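Local atomic coordinates of cysteine desulfurase (Fervidobacterium islandicum, PDB entry 6A6G), a protein that catalyses the pyridoxal-phosphate-dependent removal of sulfur from cysteine, as a SufS-type desulfurase that probably supplies it for iron-sulfur cluster assembly. Residues B[345-350]-B[396-401]. Sequence-based numbering, arbitrary orientation.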
ATOM      1  N   LEU B 345     -25.186  -3.194   9.582  1.00 23.37           N
ATOM      2  CA  LEU B 345     -24.823  -2.191  10.601  1.00 24.18           C
ATOM      3  C   LEU B 345     -25.986  -1.281  10.948  1.00 24.21           C
ATOM      4  O   LEU B 345     -26.789  -0.970  10.104  1.00 25.63           O
ATOM      5  CB  LEU B 345     -23.666  -1.289  10.122  1.00 23.22           C
ATOM      6  CG  LEU B 345     -23.971  -0.415   8.887  1.00 24.10           C
ATOM      7  CD1 LEU B 345     -24.452   0.980   9.217  1.00 22.83           C
ATOM      8  CD2 LEU B 345     -22.760  -0.311   7.970  1.00 25.46           C
ATOM      9  N   VAL B 346     -26.037  -0.836  12.193  1.00 24.17           N
ATOM     10  CA  VAL B 346     -26.989   0.141  12.606  1.00 23.59           C
ATOM     11  C   VAL B 346     -26.290   1.293  13.271  1.00 22.36           C
ATOM     12  O   VAL B 346     -25.597   1.117  14.265  1.00 20.78           O
ATOM     13  CB  VAL B 346     -28.032  -0.466  13.558  1.00 24.80           C
ATOM     14  CG1 VAL B 346     -29.086   0.551  13.918  1.00 25.83           C
ATOM     15  CG2 VAL B 346     -28.748  -1.586  12.838  1.00 27.56           C
ATOM     16  N   SER B 347     -26.491   2.477  12.717  1.00 21.36           N
ATOM     17  CA  SER B 347     -26.085   3.688  13.399  1.00 23.31           C
ATOM     18  C   SER B 347     -27.228   4.246  14.250  1.00 24.40           C
ATOM     19  O   SER B 347     -28.372   4.260  13.827  1.00 25.66           O
ATOM     20  CB  SER B 347     -25.674   4.745  12.404  1.00 22.80           C
ATOM     21  OG  SER B 347     -24.445   4.429  11.832  1.00 24.69           O
ATOM     22  N   PHE B 348     -26.899   4.764  15.416  1.00 23.33           N
ATOM     23  CA  PHE B 348     -27.912   5.173  16.347  1.00 24.22           C
ATOM     24  C   PHE B 348     -27.352   6.118  17.388  1.00 24.30           C
ATOM     25  O   PHE B 348     -26.152   6.250  17.524  1.00 26.01           O
ATOM     26  CB  PHE B 348     -28.513   3.930  17.027  1.00 23.10           C
ATOM     27  CG  PHE B 348     -27.527   3.110  17.835  1.00 22.75           C
ATOM     28  CD1 PHE B 348     -26.825   2.090  17.265  1.00 22.10           C
ATOM     29  CD2 PHE B 348     -27.360   3.335  19.212  1.00 23.49           C
ATOM     30  CE1 PHE B 348     -25.928   1.331  18.010  1.00 21.70           C
ATOM     31  CE2 PHE B 348     -26.483   2.573  19.964  1.00 21.41           C
ATOM     32  CZ  PHE B 348     -25.761   1.580  19.360  1.00 22.05           C
ATOM     33  N   ASN B 349     -28.231   6.791  18.102  1.00 25.51           N
ATOM     34  CA  ASN B 349     -27.852   7.550  19.284  1.00 25.75           C
ATOM     35  C   ASN B 349     -28.694   7.179  20.481  1.00 26.18           C
ATOM     36  O   ASN B 349     -29.846   6.812  20.341  1.00 29.08           O
ATOM     37  CB  ASN B 349     -27.983   9.004  19.004  1.00 25.94           C
ATOM     38  CG  ASN B 349     -26.730   9.585  18.435  1.00 26.16           C
ATOM     39  OD1 ASN B 349     -25.659   9.451  19.025  1.00 26.89           O
ATOM     40  ND2 ASN B 349     -26.855  10.275  17.306  1.00 25.83           N
ATOM     41  N   VAL B 350     -28.099   7.241  21.657  1.00 28.18           N
ATOM     42  CA  VAL B 350     -28.815   7.006  22.893  1.00 29.30           C
ATOM     43  C   VAL B 350     -29.254   8.366  23.390  1.00 30.40           C
ATOM     44  O   VAL B 350     -28.439   9.273  23.483  1.00 31.04           O
ATOM     45  CB  VAL B 350     -27.925   6.319  23.947  1.00 29.54           C
ATOM     46  CG1 VAL B 350     -28.619   6.313  25.310  1.00 31.63           C
ATOM     47  CG2 VAL B 350     -27.574   4.904  23.518  1.00 28.32           C
ATOM     48  N   THR B 396     -22.473   9.580  16.103  1.00 27.23           N
ATOM     49  CA  THR B 396     -23.320   8.433  16.162  1.00 27.20           C
ATOM     50  C   THR B 396     -22.534   7.253  16.736  1.00 25.20           C
ATOM     51  O   THR B 396     -21.316   7.186  16.592  1.00 21.16           O
ATOM     52  CB  THR B 396     -23.754   8.136  14.712  1.00 28.74           C
ATOM     53  OG1 THR B 396     -24.900   8.926  14.378  1.00 32.07           O
ATOM     54  CG2 THR B 396     -24.037   6.716  14.484  1.00 28.84           C
ATOM     55  N   VAL B 397     -23.266   6.356  17.392  1.00 24.13           N
ATOM     56  CA  VAL B 397     -22.811   5.018  17.687  1.00 24.09           C
ATOM     57  C   VAL B 397     -23.108   4.103  16.500  1.00 24.13           C
ATOM     58  O   VAL B 397     -24.112   4.257  15.787  1.00 24.31           O
ATOM     59  CB  VAL B 397     -23.495   4.438  18.946  1.00 23.06           C
ATOM     60  CG1 VAL B 397     -22.830   3.153  19.350  1.00 21.66           C
ATOM     61  CG2 VAL B 397     -23.401   5.415  20.094  1.00 24.32           C
ATOM     62  N   ARG B 398     -22.225   3.150  16.270  1.00 23.51           N
ATOM     63  CA  ARG B 398     -22.444   2.237  15.179  1.00 24.06           C
ATOM     64  C   ARG B 398     -22.081   0.858  15.649  1.00 22.74           C
ATOM     65  O   ARG B 398     -20.952   0.645  16.073  1.00 23.35           O
ATOM     66  CB  ARG B 398     -21.636   2.630  13.929  1.00 24.30           C
ATOM     67  CG  ARG B 398     -22.028   1.804  12.712  1.00 26.11           C
ATOM     68  CD  ARG B 398     -21.073   1.952  11.538  1.00 28.60           C
ATOM     69  NE  ARG B 398     -19.700   1.687  11.946  1.00 30.85           N
ATOM     70  CZ  ARG B 398     -18.622   1.979  11.234  1.00 31.22           C
ATOM     71  NH1 ARG B 398     -18.734   2.543  10.035  1.00 33.70           N
ATOM     72  NH2 ARG B 398     -17.421   1.695  11.727  1.00 32.66           N
ATOM     73  N   ALA B 399     -23.057  -0.049  15.586  1.00 21.81           N
ATOM     74  CA  ALA B 399     -22.842  -1.469  15.769  1.00 21.88           C
ATOM     75  C   ALA B 399     -23.029  -2.157  14.432  1.00 21.98           C
ATOM     76  O   ALA B 399     -24.009  -1.916  13.710  1.00 24.23           O
ATOM     77  CB  ALA B 399     -23.833  -2.010  16.775  1.00 21.75           C
ATOM     78  N   SER B 400     -22.108  -3.030  14.099  1.00 21.52           N
ATOM     79  CA  SER B 400     -22.136  -3.752  12.826  1.00 21.22           C
ATOM     80  C   SER B 400     -21.741  -5.202  13.021  1.00 21.09           C
ATOM     81  O   SER B 400     -20.814  -5.494  13.774  1.00 21.38           O
ATOM     82  CB  SER B 400     -21.166  -3.128  11.845  1.00 21.07           C
ATOM     83  OG  SER B 400     -19.968  -2.785  12.515  1.00 22.82           O
ATOM     84  N   VAL B 401     -22.418  -6.073  12.283  1.00 20.67           N
ATOM     85  CA  VAL B 401     -22.282  -7.492  12.397  1.00 22.04           C
ATOM     86  C   VAL B 401     -21.567  -8.119  11.203  1.00 23.35           C
ATOM     87  O   VAL B 401     -21.545  -7.572  10.099  1.00 24.42           O
ATOM     88  CB  VAL B 401     -23.649  -8.185  12.597  1.00 22.37           C
ATOM     89  CG1 VAL B 401     -24.336  -7.636  13.822  1.00 22.83           C
ATOM     90  CG2 VAL B 401     -24.569  -8.007  11.396  1.00 23.46           C
TER
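With chi1 at 62°, CG of F348 sits between its backbone N and carbonyl carbon, and the ring swings across to V397, whose CG1 lies anti to its own N. The two residues form a hydrogen-bonded pair in the antiparallel ladder of strands 345-350 and 396-400, neighbours in the mixed sheet of the small domain, built mainly from the C-terminal part of the chain, of this fold-type I PLP enzyme. V397 CB stands over one ring face, 3.8 Å from the centroid, a CH-pi contact, while A399 CB meets F348 CE1 at 4.1 Å. Helices 355-366, 407-422 and 308-327 cover this apolar face, with V358 against V397, L417 against F348 and L322 against V346. Two reciprocal pairs of backbone bonds clamp the strands: V346 N to A399 O at 2.8 Å, returned by A399 N to V346 O, and F348 with V397. The other face, bearing L345, S347, R398 and S400, is more polar. R398 lays its aliphatic chain past S347 OG, then bends at chi3 (53°); the R398 side chain comes within about 6 Å of the bound PLP, and NH1 hydrogen-bonds to N187 O. S347 OG reaches V188 O, so both strands are tied to the neighbouring loop 187-188. S400 OG is held by A40 N and L37 O, and S400 CB lies 3.5 Å from L345 CB.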